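Local coordinates for bitiscetin (Bitis arietans, PDB 1JWI), which binds von Willebrand factor and induces its A1 domain to interact with platelet GPIbalpha, so that platelets aggregate, at residues H14-W25 and C117-S127. Residues are numbered along the deposited sequence; the frame is centred on the assembly and turned at random.
Sequences HCYKVFKKVGTW and CGEKNPFICKS
F19 and F123 form an antiparallel hydrogen-bonded pair at the tight centre of this contact. F19 sets its CB over the F123 ring, 3.9 Å from the ring centroid, as a CH-pi contact. The ring planes differ by 20°, yet a lateral offset leaves little stacking overlap between them. F123 reaches this place because chi1 of 54° puts CG between its backbone N and carbonyl carbon. Beside the pair, C125 SG, bridged to C32, meets F19 CE2 obliquely at 3.5 Å, while A28 and C32 of helix 25-34 pack on F123. On the face shared by Y16, V18, I124 and K126, helix 45-58 supplies L54 and V51. The pairing of strands 14-20 and 121-126 brings the N- and C-terminal parts of the C-type lectin-like fold together, through paired bonds from C15-S127 to F19-F123. The hydrogen bond from F19 N to F123 O, 2.7 Å, is the shortest of this ladder. After F19 a beta bulge shifts the register by two, and G23 pairs with N121 through bonds whose donors stand above the carbonyl planes. K126 runs extended alongside Y16 and lays its CE over the centre of the H14 ring, 3.6 Å from the centroid; its NZ goes on to a salt bridge with E47, which also takes the Y16 hydroxyl. The solvent side is looser: the V22 and K120 side chains cross at about a right angle, with V22 CG2 4.0 Å from K120 CB, and T24 CG2 lies 3.8 Å from K120 NZ. Further along, buried W25 gives its backbone N to C117 O, while T24 OG1 caps the following helix at D27 N.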
ATOM      1  N   HIS A  14       5.679 -26.326 -16.310  1.00 30.21           N
ATOM      2  CA  HIS A  14       4.486 -25.486 -16.393  1.00 28.54           C
ATOM      3  C   HIS A  14       4.368 -24.820 -17.764  1.00 27.90           C
ATOM      4  O   HIS A  14       5.346 -24.725 -18.511  1.00 27.43           O
ATOM      5  CB  HIS A  14       4.500 -24.393 -15.310  1.00 28.70           C
ATOM      6  CG  HIS A  14       4.251 -24.903 -13.925  1.00 27.07           C
ATOM      7  ND1 HIS A  14       5.272 -25.238 -13.059  1.00 26.96           N
ATOM      8  CD2 HIS A  14       3.099 -25.140 -13.257  1.00 28.22           C
ATOM      9  CE1 HIS A  14       4.757 -25.657 -11.919  1.00 27.46           C
ATOM     10  NE2 HIS A  14       3.440 -25.608 -12.009  1.00 27.76           N
ATOM     11  N   CYS A  15       3.157 -24.368 -18.079  1.00 27.16           N
ATOM     12  CA  CYS A  15       2.873 -23.678 -19.334  1.00 27.19           C
ATOM     13  C   CYS A  15       2.488 -22.234 -19.006  1.00 26.49           C
ATOM     14  O   CYS A  15       1.654 -21.995 -18.127  1.00 27.19           O
ATOM     15  CB  CYS A  15       1.727 -24.372 -20.072  1.00 28.08           C
ATOM     16  SG  CYS A  15       2.090 -26.101 -20.543  1.00 31.24           S
ATOM     17  N   TYR A  16       3.094 -21.278 -19.709  1.00 24.35           N
ATOM     18  CA  TYR A  16       2.824 -19.858 -19.476  1.00 22.35           C
ATOM     19  C   TYR A  16       2.365 -19.113 -20.718  1.00 21.47           C
ATOM     20  O   TYR A  16       2.754 -19.441 -21.842  1.00 21.15           O
ATOM     21  CB  TYR A  16       4.071 -19.135 -18.959  1.00 20.35           C
ATOM     22  CG  TYR A  16       4.716 -19.749 -17.744  1.00 21.07           C
ATOM     23  CD1 TYR A  16       5.365 -20.980 -17.824  1.00 20.62           C
ATOM     24  CD2 TYR A  16       4.724 -19.075 -16.523  1.00 20.19           C
ATOM     25  CE1 TYR A  16       6.014 -21.524 -16.721  1.00 22.10           C
ATOM     26  CE2 TYR A  16       5.371 -19.607 -15.412  1.00 21.02           C
ATOM     27  CZ  TYR A  16       6.018 -20.830 -15.521  1.00 22.37           C
ATOM     28  OH  TYR A  16       6.699 -21.339 -14.442  1.00 23.32           O
ATOM     29  N   LYS A  17       1.565 -18.079 -20.495  1.00 21.12           N
ATOM     30  CA  LYS A  17       1.054 -17.255 -21.578  1.00 22.20           C
ATOM     31  C   LYS A  17       0.710 -15.861 -21.059  1.00 22.23           C
ATOM     32  O   LYS A  17       0.079 -15.714 -20.010  1.00 21.51           O
ATOM     33  CB  LYS A  17      -0.195 -17.906 -22.180  1.00 24.52           C
ATOM     34  CG  LYS A  17      -0.948 -17.054 -23.196  1.00 26.52           C
ATOM     35  CD  LYS A  17      -0.282 -17.083 -24.549  1.00 30.43           C
ATOM     36  CE  LYS A  17      -1.153 -16.437 -25.623  1.00 31.09           C
ATOM     37  NZ  LYS A  17      -0.472 -16.504 -26.951  1.00 32.04           N
ATOM     38  N   VAL A  18       1.145 -14.847 -21.804  1.00 22.96           N
ATOM     39  CA  VAL A  18       0.878 -13.450 -21.474  1.00 22.36           C
ATOM     40  C   VAL A  18      -0.303 -13.021 -22.341  1.00 23.42           C
ATOM     41  O   VAL A  18      -0.236 -13.101 -23.568  1.00 24.35           O
ATOM     42  CB  VAL A  18       2.105 -12.554 -21.806  1.00 22.45           C
ATOM     43  CG1 VAL A  18       1.762 -11.087 -21.601  1.00 21.49           C
ATOM     44  CG2 VAL A  18       3.296 -12.954 -20.940  1.00 18.53           C
ATOM     45  N   PHE A  19      -1.387 -12.583 -21.711  1.00 23.51           N
ATOM     46  CA  PHE A  19      -2.570 -12.150 -22.452  1.00 24.38           C
ATOM     47  C   PHE A  19      -2.597 -10.633 -22.586  1.00 25.77           C
ATOM     48  O   PHE A  19      -2.450  -9.905 -21.599  1.00 25.59           O
ATOM     49  CB  PHE A  19      -3.834 -12.648 -21.751  1.00 23.40           C
ATOM     50  CG  PHE A  19      -4.055 -14.128 -21.890  1.00 23.32           C
ATOM     51  CD1 PHE A  19      -4.745 -14.641 -22.982  1.00 22.71           C
ATOM     52  CD2 PHE A  19      -3.551 -15.013 -20.942  1.00 23.43           C
ATOM     53  CE1 PHE A  19      -4.929 -16.013 -23.130  1.00 22.34           C
ATOM     54  CE2 PHE A  19      -3.730 -16.389 -21.082  1.00 23.21           C
ATOM     55  CZ  PHE A  19      -4.421 -16.888 -22.178  1.00 22.15           C
ATOM     56  N   LYS A  20      -2.782 -10.159 -23.817  1.00 27.79           N
ATOM     57  CA  LYS A  20      -2.811  -8.730 -24.084  1.00 29.23           C
ATOM     58  C   LYS A  20      -4.161  -8.083 -23.798  1.00 30.24           C
ATOM     59  O   LYS A  20      -4.236  -6.869 -23.619  1.00 30.45           O
ATOM     60  CB  LYS A  20      -2.380  -8.451 -25.528  1.00 30.69           C
ATOM     61  CG  LYS A  20      -0.877  -8.589 -25.742  1.00 32.29           C
ATOM     62  CD  LYS A  20      -0.426  -7.945 -27.045  1.00 34.10           C
ATOM     63  CE  LYS A  20      -0.769  -8.812 -28.243  1.00 34.15           C
ATOM     64  NZ  LYS A  20      -0.106 -10.146 -28.153  1.00 35.47           N
ATOM     65  N   LYS A  21      -5.219  -8.889 -23.757  1.00 30.97           N
ATOM     66  CA  LYS A  21      -6.556  -8.382 -23.460  1.00 31.67           C
ATOM     67  C   LYS A  21      -6.530  -7.909 -22.009  1.00 30.91           C
ATOM     68  O   LYS A  21      -6.331  -8.712 -21.100  1.00 32.08           O
ATOM     69  CB  LYS A  21      -7.594  -9.497 -23.622  1.00 33.27           C
ATOM     70  CG  LYS A  21      -7.241 -10.774 -22.860  1.00 36.55           C
ATOM     71  CD  LYS A  21      -8.410 -11.752 -22.775  1.00 37.79           C
ATOM     72  CE  LYS A  21      -9.511 -11.223 -21.866  1.00 40.10           C
ATOM     73  NZ  LYS A  21     -10.664 -12.168 -21.773  1.00 40.89           N
ATOM     74  N   VAL A  22      -6.726  -6.614 -21.790  1.00 29.85           N
ATOM     75  CA  VAL A  22      -6.679  -6.062 -20.436  1.00 29.78           C
ATOM     76  C   VAL A  22      -7.900  -6.388 -19.588  1.00 29.38           C
ATOM     77  O   VAL A  22      -9.022  -6.436 -20.083  1.00 30.08           O
ATOM     78  CB  VAL A  22      -6.497  -4.530 -20.462  1.00 29.65           C
ATOM     79  CG1 VAL A  22      -5.209  -4.172 -21.190  1.00 29.76           C
ATOM     80  CG2 VAL A  22      -7.700  -3.872 -21.134  1.00 30.88           C
ATOM     81  N   GLY A  23      -7.669  -6.608 -18.297  1.00 29.48           N
ATOM     82  CA  GLY A  23      -8.767  -6.919 -17.397  1.00 27.61           C
ATOM     83  C   GLY A  23      -8.396  -6.596 -15.968  1.00 26.51           C
ATOM     84  O   GLY A  23      -7.218  -6.390 -15.665  1.00 25.48           O
ATOM     85  N   THR A  24      -9.389  -6.540 -15.088  1.00 25.16           N
ATOM     86  CA  THR A  24      -9.122  -6.257 -13.689  1.00 24.87           C
ATOM     87  C   THR A  24      -8.454  -7.508 -13.133  1.00 24.50           C
ATOM     88  O   THR A  24      -8.549  -8.577 -13.732  1.00 23.16           O
ATOM     89  CB  THR A  24     -10.423  -5.970 -12.903  1.00 25.08           C
ATOM     90  OG1 THR A  24     -11.210  -7.163 -12.813  1.00 24.64           O
ATOM     91  CG2 THR A  24     -11.233  -4.886 -13.599  1.00 25.31           C
ATOM     92  N   TRP A  25      -7.776  -7.374 -11.997  1.00 23.92           N
ATOM     93  CA  TRP A  25      -7.083  -8.507 -11.394  1.00 23.13           C
ATOM     94  C   TRP A  25      -8.021  -9.698 -11.230  1.00 24.47           C
ATOM     95  O   TRP A  25      -7.685 -10.822 -11.607  1.00 23.99           O
ATOM     96  CB  TRP A  25      -6.507  -8.119 -10.030  1.00 20.45           C
ATOM     97  CG  TRP A  25      -5.595  -9.160  -9.443  1.00 19.81           C
ATOM     98  CD1 TRP A  25      -4.247  -9.283  -9.643  1.00 19.94           C
ATOM     99  CD2 TRP A  25      -5.963 -10.211  -8.540  1.00 19.29           C
ATOM    100  NE1 TRP A  25      -3.753 -10.343  -8.911  1.00 20.38           N
ATOM    101  CE2 TRP A  25      -4.785 -10.929  -8.226  1.00 19.39           C
ATOM    102  CE3 TRP A  25      -7.177 -10.615  -7.961  1.00 19.18           C
ATOM    103  CZ2 TRP A  25      -4.783 -12.027  -7.358  1.00 19.02           C
ATOM    104  CZ3 TRP A  25      -7.173 -11.709  -7.096  1.00 20.07           C
ATOM    105  CH2 TRP A  25      -5.980 -12.401  -6.804  1.00 19.65           C
ATOM    106  N   CYS A 117      -6.654  -2.965  -7.597  1.00 19.90           N
ATOM    107  CA  CYS A 117      -7.171  -4.204  -8.161  1.00 19.34           C
ATOM    108  C   CYS A 117      -8.158  -3.982  -9.306  1.00 21.30           C
ATOM    109  O   CYS A 117      -8.347  -4.862 -10.143  1.00 20.59           O
ATOM    110  CB  CYS A 117      -7.856  -5.026  -7.078  1.00 17.51           C
ATOM    111  SG  CYS A 117      -6.778  -5.664  -5.756  1.00 16.62           S
ATOM    112  N   GLY A 118      -8.782  -2.808  -9.342  1.00 23.65           N
ATOM    113  CA  GLY A 118      -9.750  -2.513 -10.387  1.00 26.18           C
ATOM    114  C   GLY A 118      -9.172  -1.947 -11.673  1.00 27.70           C
ATOM    115  O   GLY A 118      -9.913  -1.652 -12.616  1.00 28.25           O
ATOM    116  N   GLU A 119      -7.852  -1.794 -11.715  1.00 28.73           N
ATOM    117  CA  GLU A 119      -7.159  -1.268 -12.891  1.00 30.89           C
ATOM    118  C   GLU A 119      -7.108  -2.342 -13.981  1.00 30.38           C
ATOM    119  O   GLU A 119      -6.951  -3.524 -13.680  1.00 30.33           O
ATOM    120  CB  GLU A 119      -5.736  -0.866 -12.495  1.00 34.02           C
ATOM    121  CG  GLU A 119      -4.972  -0.052 -13.521  1.00 37.43           C
ATOM    122  CD  GLU A 119      -3.552   0.262 -13.066  1.00 40.13           C
ATOM    123  OE1 GLU A 119      -2.674  -0.619 -13.181  1.00 40.23           O
ATOM    124  OE2 GLU A 119      -3.317   1.392 -12.584  1.00 41.40           O
ATOM    125  N   LYS A 120      -7.231  -1.939 -15.242  1.00 29.28           N
ATOM    126  CA  LYS A 120      -7.188  -2.907 -16.338  1.00 28.67           C
ATOM    127  C   LYS A 120      -5.781  -3.036 -16.926  1.00 27.62           C
ATOM    128  O   LYS A 120      -5.233  -2.083 -17.480  1.00 28.00           O
ATOM    129  CB  LYS A 120      -8.184  -2.517 -17.436  1.00 29.39           C
ATOM    130  CG  LYS A 120      -9.639  -2.609 -16.996  1.00 30.77           C
ATOM    131  CD  LYS A 120     -10.602  -2.284 -18.126  1.00 31.11           C
ATOM    132  CE  LYS A 120     -12.027  -2.164 -17.605  1.00 31.90           C
ATOM    133  NZ  LYS A 120     -12.465  -3.378 -16.855  1.00 31.74           N
ATOM    134  N   ASN A 121      -5.204  -4.228 -16.801  1.00 25.06           N
ATOM    135  CA  ASN A 121      -3.857  -4.484 -17.301  1.00 22.83           C
ATOM    136  C   ASN A 121      -3.763  -5.841 -17.964  1.00 21.85           C
ATOM    137  O   ASN A 121      -4.618  -6.703 -17.762  1.00 21.98           O
ATOM    138  CB  ASN A 121      -2.844  -4.493 -16.150  1.00 21.96           C
ATOM    139  CG  ASN A 121      -2.683  -3.148 -15.490  1.00 21.35           C
ATOM    140  OD1 ASN A 121      -2.390  -2.154 -16.152  1.00 23.41           O
ATOM    141  ND2 ASN A 121      -2.856  -3.109 -14.170  1.00 19.46           N
ATOM    142  N   PRO A 122      -2.723  -6.045 -18.785  1.00 20.82           N
ATOM    143  CA  PRO A 122      -2.602  -7.359 -19.410  1.00 20.22           C
ATOM    144  C   PRO A 122      -2.211  -8.278 -18.250  1.00 19.48           C
ATOM    145  O   PRO A 122      -1.927  -7.799 -17.142  1.00 17.66           O
ATOM    146  CB  PRO A 122      -1.477  -7.160 -20.431  1.00 20.69           C
ATOM    147  CG  PRO A 122      -0.658  -6.064 -19.843  1.00 20.11           C
ATOM    148  CD  PRO A 122      -1.711  -5.116 -19.312  1.00 20.42           C
ATOM    149  N   PHE A 123      -2.188  -9.582 -18.481  1.00 20.13           N
ATOM    150  CA  PHE A 123      -1.857 -10.498 -17.400  1.00 19.88           C
ATOM    151  C   PHE A 123      -1.177 -11.768 -17.873  1.00 19.56           C
ATOM    152  O   PHE A 123      -1.093 -12.041 -19.071  1.00 19.48           O
ATOM    153  CB  PHE A 123      -3.113 -10.853 -16.604  1.00 19.75           C
ATOM    154  CG  PHE A 123      -4.231 -11.389 -17.444  1.00 20.40           C
ATOM    155  CD1 PHE A 123      -5.038 -10.531 -18.183  1.00 18.74           C
ATOM    156  CD2 PHE A 123      -4.476 -12.756 -17.501  1.00 19.82           C
ATOM    157  CE1 PHE A 123      -6.079 -11.028 -18.965  1.00 19.52           C
ATOM    158  CE2 PHE A 123      -5.515 -13.264 -18.280  1.00 19.87           C
ATOM    159  CZ  PHE A 123      -6.318 -12.394 -19.017  1.00 19.79           C
ATOM    160  N   ILE A 124      -0.697 -12.543 -16.913  1.00 19.40           N
ATOM    161  CA  ILE A 124       0.014 -13.767 -17.217  1.00 20.81           C
ATOM    162  C   ILE A 124      -0.547 -14.966 -16.473  1.00 20.43           C
ATOM    163  O   ILE A 124      -0.631 -14.967 -15.243  1.00 20.28           O
ATOM    164  CB  ILE A 124       1.506 -13.619 -16.864  1.00 22.12           C
ATOM    165  CG1 ILE A 124       2.221 -14.957 -17.048  1.00 22.73           C
ATOM    166  CG2 ILE A 124       1.649 -13.127 -15.430  1.00 25.18           C
ATOM    167  CD1 ILE A 124       3.647 -14.951 -16.572  1.00 25.32           C
ATOM    168  N   CYS A 125      -0.926 -15.985 -17.241  1.00 20.52           N
ATOM    169  CA  CYS A 125      -1.466 -17.218 -16.689  1.00 20.39           C
ATOM    170  C   CYS A 125      -0.384 -18.296 -16.611  1.00 20.73           C
ATOM    171  O   CYS A 125       0.603 -18.274 -17.355  1.00 20.68           O
ATOM    172  CB  CYS A 125      -2.621 -17.730 -17.551  1.00 18.35           C
ATOM    173  SG  CYS A 125      -4.063 -16.627 -17.646  1.00 18.77           S
ATOM    174  N   LYS A 126      -0.583 -19.228 -15.691  1.00 21.01           N
ATOM    175  CA  LYS A 126       0.332 -20.337 -15.482  1.00 22.40           C
ATOM    176  C   LYS A 126      -0.505 -21.575 -15.163  1.00 24.73           C
ATOM    177  O   LYS A 126      -1.420 -21.519 -14.335  1.00 25.00           O
ATOM    178  CB  LYS A 126       1.274 -20.011 -14.322  1.00 21.61           C
ATOM    179  CG  LYS A 126       2.125 -21.164 -13.831  1.00 19.44           C
ATOM    180  CD  LYS A 126       2.971 -20.701 -12.657  1.00 19.19           C
ATOM    181  CE  LYS A 126       3.732 -21.847 -12.016  1.00 20.47           C
ATOM    182  NZ  LYS A 126       4.463 -21.387 -10.797  1.00 23.01           N
ATOM    183  N   SER A 127      -0.212 -22.684 -15.835  1.00 26.79           N
ATOM    184  CA  SER A 127      -0.943 -23.922 -15.597  1.00 28.98           C
ATOM    185  C   SER A 127      -0.001 -25.115 -15.729  1.00 31.02           C
ATOM    186  O   SER A 127       1.065 -24.944 -16.362  1.00 32.99           O
ATOM    187  CB  SER A 127      -2.106 -24.054 -16.585  1.00 27.44           C
ATOM    188  OG  SER A 127      -1.645 -24.214 -17.915  1.00 27.55           O
TER